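Local coordinates for protein endolysin 2638A (Staphylococcus phage 2638A, PDB 7AQH) that degrades staphylococcal peptidoglycan to lyse the host and release phage, the chain here being its C-terminal SH3b cell wall-binding domain, at residues I26-K31 / V73-R78; T19-E24 / L43-T48; I9-E14 / Y51-K56. All blocks are in the same frame, centred on the assembly; numbering follows the deposited sequence.

All three contacts belong to one small, all-beta SH3b domain with a curled antiparallel sheet. Strand 10-20 serves two of them: its start pairs with 53-57 in contact 3, and its end runs into contact 2, about 20 Å away between centres. Contact 1 joins strands 26-30 and 72-77, its centre about 12 Å from each of the others. Along the chain the first segments run 9-14, 19-24, 26-31, the second 43-48, 51-56, 73-78. Contacts 1 and 2 share a hydrophobic cluster of Met75, Ile26, Val20 and Leu43, whereas Tyr74 of contact 1 packs on Gln55 of contact 3. Together they knit distant parts of the sequence into a single compact wall-binding domain.

Contact 1. Residues I26-K31 / V73-R78; sequences IITRYK and VYMPVR
Strands 26-30 and 72-77 are antiparallel neighbours in the curled sheet of the SH3b domain, with 143° between the N-to-C directions of the short strands. Arg29 and Tyr74 form a hydrogen-bonded pair: Arg29 N donates to Tyr74 O at 3.0 Å, in the carbonyl plane, and Tyr74 N returns a nearly straight bond (171°) to Arg29 O. Beside the pair, Val73 sends CG1 to within 3.4 Å of Thr28 CB, while its other methyl, CG2, leans on CE1 of the Tyr30 ring. Thr28 OG1 makes a weak hydrogen bond to Gly41 O of strand 39-43, which flanks strand 26-30 along its other edge. Toward the start of strand 26-30 the contact becomes apolar. Ile26 and Met75 cross at about a right angle; chi1 of -50° puts Ile26 CG1 beside the backbone N and CG2 anti to it, and CG2 comes 3.5 Å from Met75 CG and 3.8 Å from Pro76 CG, while CD1 lies by the sulfur. Phe18 and Val20 of strand 10-20 pack on Ile26 as well, tying this end into the buried interior. At the other end of the contact, the Tyr74 ring reaches the backbone of Lys31, its CE1 3.0 Å from Lys31 O.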
# COMPACT_ATOMS: atom_id res chain seq x y z
N ILE A 26 -4.44 -3.63 8.97
CA ILE A 26 -4.56 -2.72 7.85
C ILE A 26 -5.55 -3.29 6.85
O ILE A 26 -5.53 -4.48 6.55
CB ILE A 26 -3.19 -2.46 7.17
CG1 ILE A 26 -2.15 -2.10 8.22
CG2 ILE A 26 -3.32 -1.36 6.14
CD1 ILE A 26 -0.76 -1.92 7.67
N ILE A 27 -6.43 -2.43 6.34
CA ILE A 27 -7.43 -2.83 5.36
C ILE A 27 -6.81 -2.79 3.97
O ILE A 27 -6.15 -1.81 3.60
CB ILE A 27 -8.67 -1.92 5.44
CG1 ILE A 27 -9.34 -2.04 6.80
CG2 ILE A 27 -9.65 -2.26 4.32
CD1 ILE A 27 -10.52 -1.11 6.99
N THR A 28 -7.00 -3.86 3.21
CA THR A 28 -6.47 -3.98 1.86
C THR A 28 -7.58 -3.80 0.84
O THR A 28 -8.76 -4.05 1.12
CB THR A 28 -5.79 -5.34 1.66
OG1 THR A 28 -6.75 -6.39 1.84
CG2 THR A 28 -4.66 -5.53 2.66
N ARG A 29 -7.19 -3.37 -0.36
CA ARG A 29 -8.13 -3.04 -1.42
C ARG A 29 -7.77 -3.79 -2.69
O ARG A 29 -6.64 -4.24 -2.88
CB ARG A 29 -8.14 -1.53 -1.70
CG ARG A 29 -8.48 -0.66 -0.50
CD ARG A 29 -9.94 -0.80 -0.11
NE ARG A 29 -10.25 -0.06 1.11
CZ ARG A 29 -11.47 0.06 1.63
NH1 ARG A 29 -12.51 -0.52 1.04
NH2 ARG A 29 -11.66 0.75 2.74
N TYR A 30 -8.76 -3.93 -3.58
CA TYR A 30 -8.53 -4.49 -4.90
C TYR A 30 -8.35 -3.37 -5.93
O TYR A 30 -8.49 -2.18 -5.63
CB TYR A 30 -9.69 -5.42 -5.29
CG TYR A 30 -9.69 -6.77 -4.60
CD1 TYR A 30 -8.62 -7.64 -4.72
CD2 TYR A 30 -10.78 -7.17 -3.82
CE1 TYR A 30 -8.61 -8.87 -4.09
CE2 TYR A 30 -10.78 -8.40 -3.18
CZ TYR A 30 -9.70 -9.25 -3.32
OH TYR A 30 -9.70 -10.47 -2.69
N LYS A 31 -8.02 -3.77 -7.16
CA LYS A 31 -7.95 -2.87 -8.31
C LYS A 31 -6.80 -1.88 -8.21
O LYS A 31 -5.93 -1.86 -9.09
CB LYS A 31 -9.27 -2.13 -8.51
CG LYS A 31 -10.46 -3.03 -8.87
CD LYS A 31 -11.73 -2.21 -9.01
CE LYS A 31 -11.73 -1.42 -10.32
NZ LYS A 31 -13.05 -0.79 -10.57
N VAL A 73 -3.28 -6.80 -4.89
CA VAL A 73 -3.80 -6.20 -3.67
C VAL A 73 -2.93 -5.01 -3.30
O VAL A 73 -1.70 -5.10 -3.33
CB VAL A 73 -3.87 -7.21 -2.51
CG1 VAL A 73 -4.39 -6.53 -1.25
CG2 VAL A 73 -4.75 -8.39 -2.88
N TYR A 74 -3.57 -3.90 -2.94
CA TYR A 74 -2.89 -2.68 -2.53
C TYR A 74 -3.15 -2.42 -1.06
O TYR A 74 -4.27 -2.59 -0.57
CB TYR A 74 -3.35 -1.49 -3.37
CG TYR A 74 -3.13 -1.66 -4.85
CD1 TYR A 74 -4.03 -2.37 -5.63
CD2 TYR A 74 -2.02 -1.11 -5.48
CE1 TYR A 74 -3.83 -2.54 -6.99
CE2 TYR A 74 -1.81 -1.26 -6.84
CZ TYR A 74 -2.72 -1.98 -7.59
OH TYR A 74 -2.52 -2.13 -8.94
N MET A 75 -2.11 -1.98 -0.34
CA MET A 75 -2.20 -1.74 1.09
C MET A 75 -1.57 -0.39 1.42
O MET A 75 -0.45 -0.10 0.97
CB MET A 75 -1.50 -2.86 1.88
CG MET A 75 -1.73 -2.79 3.38
SD MET A 75 -0.47 -3.68 4.32
CE MET A 75 -0.49 -5.27 3.50
N PRO A 76 -2.24 0.45 2.20
CA PRO A 76 -1.60 1.68 2.68
C PRO A 76 -0.61 1.37 3.79
O PRO A 76 -0.79 0.44 4.57
CB PRO A 76 -2.78 2.52 3.19
CG PRO A 76 -3.79 1.50 3.61
CD PRO A 76 -3.64 0.34 2.65
N VAL A 77 0.45 2.18 3.85
CA VAL A 77 1.52 1.93 4.81
C VAL A 77 1.89 3.21 5.55
O VAL A 77 2.64 3.17 6.53
CB VAL A 77 2.75 1.33 4.11
CG1 VAL A 77 2.42 -0.04 3.53
CG2 VAL A 77 3.25 2.26 3.01
N ARG A 78 1.37 4.34 5.09
CA ARG A 78 1.68 5.61 5.74
C ARG A 78 0.92 6.72 5.03
O ARG A 78 0.55 6.60 3.86
CB ARG A 78 3.19 5.90 5.73
CG ARG A 78 3.75 6.24 4.36
CD ARG A 78 5.26 6.06 4.33
NE ARG A 78 5.90 6.68 5.49
CZ ARG A 78 7.21 6.64 5.72
NH1 ARG A 78 8.02 6.01 4.88
NH2 ARG A 78 7.71 7.24 6.80

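Contact 2. Residues T19-E24 / L43-T48; sequences TVTAPE and LQKGQT
Val20, at the end of strand 10-20, packs against a type II beta turn, Gln44 to Gln47, in the SH3b domain; the turn carries the chain from strand 39-43 into strand 48-51. The close-packed side of the contact is around Val20, its buried residue. Val20 N donates to Gln47 O at 3.0 Å, nearly along the C=O axis, and Gly46 N answers with a 2.9 Å bond to Val20 O, so both polar backbone atoms of the valine are held by the turn. The side chain faces the same way. Its CG1 lies anti to the backbone N (chi1 172°) and rests near the carbonyl oxygens of Leu43 and Gln44, leaving CG2 to press on Leu43 CD2, 3.2 Å away. From there the apolar patch continues to Met75 and Ile26. The turn is braced from within: Gln44 N donates to Gln47 OE1, and Gln47 N to Gln44 O. Gly46 holds the left-handed position of the type II turn, where glycine is favoured.

Outward, the contact loosens into exposed side chains. At the strand end Thr19 and Thr48 form a non-hydrogen-bonded pair. Beyond Val20 the chain bends away through Ala22 and Pro23, and Lys45 stretches alongside this loop with its CB 3.6 Å from Ala22 O. The lysine chain stays extended until a bend at chi4 (73°) turns the ammonium back, where NZ donates to Thr21 O at 3.1 Å, tilted 26° from the carbonyl plane.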
# COMPACT_ATOMS: atom_id res chain seq x y z
N THR A 19 6.00 -6.02 7.43
CA THR A 19 5.34 -6.63 8.58
C THR A 19 4.42 -5.60 9.23
O THR A 19 4.88 -4.54 9.66
CB THR A 19 6.35 -7.14 9.60
OG1 THR A 19 7.56 -7.54 8.93
CG2 THR A 19 5.78 -8.31 10.40
N VAL A 20 3.13 -5.93 9.30
CA VAL A 20 2.15 -4.98 9.82
C VAL A 20 2.33 -4.84 11.33
O VAL A 20 2.36 -5.84 12.06
CB VAL A 20 0.72 -5.44 9.48
CG1 VAL A 20 -0.30 -4.57 10.19
CG2 VAL A 20 0.51 -5.42 7.97
N THR A 21 2.46 -3.60 11.79
CA THR A 21 2.55 -3.30 13.21
C THR A 21 1.37 -2.48 13.71
O THR A 21 1.29 -2.19 14.91
CB THR A 21 3.86 -2.57 13.53
OG1 THR A 21 4.05 -2.52 14.95
CG2 THR A 21 3.82 -1.15 12.99
N ALA A 22 0.45 -2.11 12.83
CA ALA A 22 -0.73 -1.35 13.24
C ALA A 22 -1.59 -2.20 14.16
O ALA A 22 -1.88 -3.36 13.84
CB ALA A 22 -1.53 -0.91 12.02
N PRO A 23 -2.01 -1.68 15.32
CA PRO A 23 -2.73 -2.51 16.29
C PRO A 23 -3.93 -3.25 15.70
O PRO A 23 -4.05 -4.47 15.85
CB PRO A 23 -3.14 -1.50 17.37
CG PRO A 23 -2.11 -0.42 17.27
CD PRO A 23 -1.78 -0.31 15.82
N GLU A 24 -4.82 -2.53 15.02
CA GLU A 24 -6.06 -3.08 14.48
C GLU A 24 -5.89 -3.62 13.06
O GLU A 24 -6.88 -3.89 12.38
CB GLU A 24 -7.15 -2.01 14.51
CG GLU A 24 -8.48 -2.38 13.86
CD GLU A 24 -9.25 -3.42 14.64
OE1 GLU A 24 -9.26 -3.36 15.89
OE2 GLU A 24 -9.86 -4.30 13.99
N LEU A 43 -5.00 -7.18 6.84
CA LEU A 43 -3.75 -7.75 7.30
C LEU A 43 -3.52 -7.32 8.75
O LEU A 43 -3.37 -6.13 9.03
CB LEU A 43 -2.58 -7.31 6.42
CG LEU A 43 -1.33 -8.19 6.48
CD1 LEU A 43 -1.63 -9.60 6.00
CD2 LEU A 43 -0.20 -7.57 5.68
N GLN A 44 -3.51 -8.29 9.66
CA GLN A 44 -3.43 -8.01 11.09
C GLN A 44 -1.98 -7.84 11.54
O GLN A 44 -1.03 -8.16 10.82
CB GLN A 44 -4.09 -9.14 11.89
CG GLN A 44 -5.49 -9.52 11.42
CD GLN A 44 -6.04 -10.72 12.16
OE1 GLN A 44 -6.57 -11.65 11.56
NE2 GLN A 44 -5.93 -10.70 13.49
N LYS A 45 -1.83 -7.32 12.75
CA LYS A 45 -0.50 -7.15 13.33
C LYS A 45 0.25 -8.47 13.34
O LYS A 45 -0.33 -9.54 13.52
CB LYS A 45 -0.62 -6.60 14.75
CG LYS A 45 0.72 -6.29 15.42
CD LYS A 45 0.53 -5.54 16.73
CE LYS A 45 1.86 -5.33 17.45
NZ LYS A 45 2.69 -4.29 16.79
N GLY A 46 1.56 -8.38 13.13
CA GLY A 46 2.42 -9.54 13.09
C GLY A 46 2.52 -10.22 11.74
O GLY A 46 3.56 -10.82 11.44
N GLN A 47 1.48 -10.14 10.92
CA GLN A 47 1.51 -10.77 9.61
C GLN A 47 2.44 -10.01 8.68
O GLN A 47 2.54 -8.78 8.74
CB GLN A 47 0.11 -10.84 9.02
CG GLN A 47 -0.84 -11.77 9.76
CD GLN A 47 -2.21 -11.84 9.12
OE1 GLN A 47 -2.77 -10.82 8.71
NE2 GLN A 47 -2.75 -13.04 9.02
N THR A 48 3.12 -10.75 7.81
CA THR A 48 4.11 -10.19 6.90
C THR A 48 3.77 -10.55 5.46
O THR A 48 3.25 -11.64 5.18
CB THR A 48 5.52 -10.70 7.22
OG1 THR A 48 5.86 -10.36 8.57
CG2 THR A 48 6.54 -10.07 6.28

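Contact 3. Residues I9-E14 / Y51-K56; sequences IWYKAE and YDEVQK
Tyr51 OH donates to Glu14 OE2 at 2.7 Å, meeting the carboxylate on its anti side and 35° out of its plane. Glu14 gets there because its chain is extended, with CG anti to the backbone N (chi1 174°), and its other oxygen, OE1, takes a weak salt bridge from Lys12 NZ on the same strand. The weak lysine interaction and the phenol hydrogen bond would probably favour the carboxylate form. Next come the backbone bonds: Lys12 N donates to Val54 O at 2.9 Å, Val54 N returns a bond to Lys12 O, and Trp10 N reaches Lys56 O at 3.3 Å. Packing follows. Val54 CG2 lies 3.7 Å from Glu14 OE1, and on the face of Lys12 and Val54, Lys56 CB meets Trp10 CB at 3.8 Å. On the face of Tyr11 and Gln55, Glu53 brings OE2 to within 3.2 Å of Tyr11 CD1, its carboxylate turned 70° from the ring. Ile9 CG2 leans on Gln55 CB, while Gln55 NE2 is hydrogen-bonded to Ser64 OG. Backbone bonds of Gln55 with Trp62 and Glu53 with Ser64 add strand 60-66 to the pairing; strongly curved antiparallel pairing of this kind builds the small beta barrel of SH3-like domains.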
# COMPACT_ATOMS: atom_id res chain seq x y z
N ILE A 9 -1.38 8.11 -10.40
CA ILE A 9 -0.89 7.22 -9.35
C ILE A 9 0.63 7.16 -9.44
O ILE A 9 1.19 6.72 -10.45
CB ILE A 9 -1.50 5.82 -9.46
CG1 ILE A 9 -3.03 5.89 -9.38
CG2 ILE A 9 -0.96 4.92 -8.36
CD1 ILE A 9 -3.71 4.56 -9.55
N TRP A 10 1.31 7.61 -8.39
CA TRP A 10 2.76 7.51 -8.31
C TRP A 10 3.13 6.08 -7.96
O TRP A 10 2.70 5.55 -6.93
CB TRP A 10 3.30 8.48 -7.26
CG TRP A 10 3.14 9.92 -7.61
CD1 TRP A 10 2.16 10.77 -7.18
CD2 TRP A 10 3.98 10.70 -8.48
NE1 TRP A 10 2.34 12.02 -7.72
CE2 TRP A 10 3.45 12.00 -8.52
CE3 TRP A 10 5.13 10.41 -9.22
CZ2 TRP A 10 4.03 13.02 -9.27
CZ3 TRP A 10 5.71 11.43 -9.97
CH2 TRP A 10 5.16 12.72 -9.99
N TYR A 11 3.93 5.44 -8.82
CA TYR A 11 4.36 4.07 -8.60
C TYR A 11 5.86 3.97 -8.77
O TYR A 11 6.49 4.79 -9.44
CB TYR A 11 3.65 3.09 -9.55
CG TYR A 11 4.03 3.24 -11.01
CD1 TYR A 11 5.06 2.49 -11.56
CD2 TYR A 11 3.35 4.13 -11.84
CE1 TYR A 11 5.41 2.62 -12.89
CE2 TYR A 11 3.69 4.26 -13.17
CZ TYR A 11 4.73 3.50 -13.69
OH TYR A 11 5.07 3.63 -15.02
N LYS A 12 6.44 2.94 -8.15
CA LYS A 12 7.87 2.69 -8.24
C LYS A 12 8.14 1.23 -7.91
O LYS A 12 7.51 0.66 -7.02
CB LYS A 12 8.65 3.60 -7.29
CG LYS A 12 10.13 3.25 -7.17
CD LYS A 12 10.77 3.96 -6.00
CE LYS A 12 10.09 3.59 -4.69
NZ LYS A 12 10.67 4.31 -3.52
N ALA A 13 9.08 0.64 -8.65
CA ALA A 13 9.45 -0.74 -8.39
C ALA A 13 10.27 -0.84 -7.11
O ALA A 13 11.15 -0.01 -6.86
CB ALA A 13 10.24 -1.31 -9.57
N GLU A 14 9.97 -1.85 -6.31
CA GLU A 14 10.68 -2.07 -5.05
C GLU A 14 10.35 -3.45 -4.50
O GLU A 14 9.18 -3.78 -4.29
CB GLU A 14 10.32 -0.98 -4.04
CG GLU A 14 10.90 -1.21 -2.65
CD GLU A 14 10.68 -0.03 -1.73
OE1 GLU A 14 10.61 1.11 -2.23
OE2 GLU A 14 10.59 -0.24 -0.50
N TYR A 51 5.93 -7.25 -1.03
CA TYR A 51 5.40 -6.43 -2.10
C TYR A 51 6.46 -6.23 -3.17
O TYR A 51 7.66 -6.38 -2.93
CB TYR A 51 4.95 -5.08 -1.54
CG TYR A 51 6.06 -4.27 -0.92
CD1 TYR A 51 6.41 -4.44 0.42
CD2 TYR A 51 6.77 -3.33 -1.66
CE1 TYR A 51 7.42 -3.70 1.00
CE2 TYR A 51 7.79 -2.58 -1.08
CZ TYR A 51 8.11 -2.77 0.24
OH TYR A 51 9.12 -2.03 0.81
N ASP A 52 6.00 -5.86 -4.36
CA ASP A 52 6.87 -5.65 -5.50
C ASP A 52 6.76 -4.26 -6.09
O ASP A 52 7.49 -3.93 -7.03
CB ASP A 52 6.58 -6.70 -6.60
CG ASP A 52 5.12 -6.73 -6.99
OD1 ASP A 52 4.38 -5.78 -6.65
OD2 ASP A 52 4.70 -7.70 -7.65
N GLU A 53 5.86 -3.43 -5.56
CA GLU A 53 5.66 -2.08 -6.08
C GLU A 53 5.11 -1.20 -4.97
O GLU A 53 4.34 -1.66 -4.12
CB GLU A 53 4.71 -2.09 -7.29
CG GLU A 53 4.62 -0.76 -8.02
CD GLU A 53 3.60 -0.79 -9.14
OE1 GLU A 53 2.59 -1.51 -9.00
OE2 GLU A 53 3.81 -0.09 -10.15
N VAL A 54 5.51 0.07 -4.99
CA VAL A 54 5.05 1.06 -4.02
C VAL A 54 4.32 2.16 -4.78
O VAL A 54 4.75 2.57 -5.86
CB VAL A 54 6.21 1.64 -3.20
CG1 VAL A 54 5.69 2.59 -2.14
CG2 VAL A 54 7.02 0.52 -2.56
N GLN A 55 3.22 2.64 -4.20
CA GLN A 55 2.42 3.69 -4.82
C GLN A 55 2.16 4.80 -3.82
O GLN A 55 2.15 4.59 -2.61
CB GLN A 55 1.09 3.15 -5.36
CG GLN A 55 1.23 2.02 -6.37
CD GLN A 55 1.44 0.67 -5.71
OE1 GLN A 55 1.17 0.50 -4.52
NE2 GLN A 55 1.93 -0.30 -6.48
N LYS A 56 1.93 6.00 -4.36
CA LYS A 56 1.55 7.17 -3.57
C LYS A 56 0.29 7.75 -4.20
O LYS A 56 0.33 8.26 -5.32
CB LYS A 56 2.67 8.21 -3.53
CG LYS A 56 3.89 7.79 -2.73
CD LYS A 56 4.92 8.90 -2.68
CE LYS A 56 5.36 9.33 -4.07
NZ LYS A 56 6.41 10.38 -4.03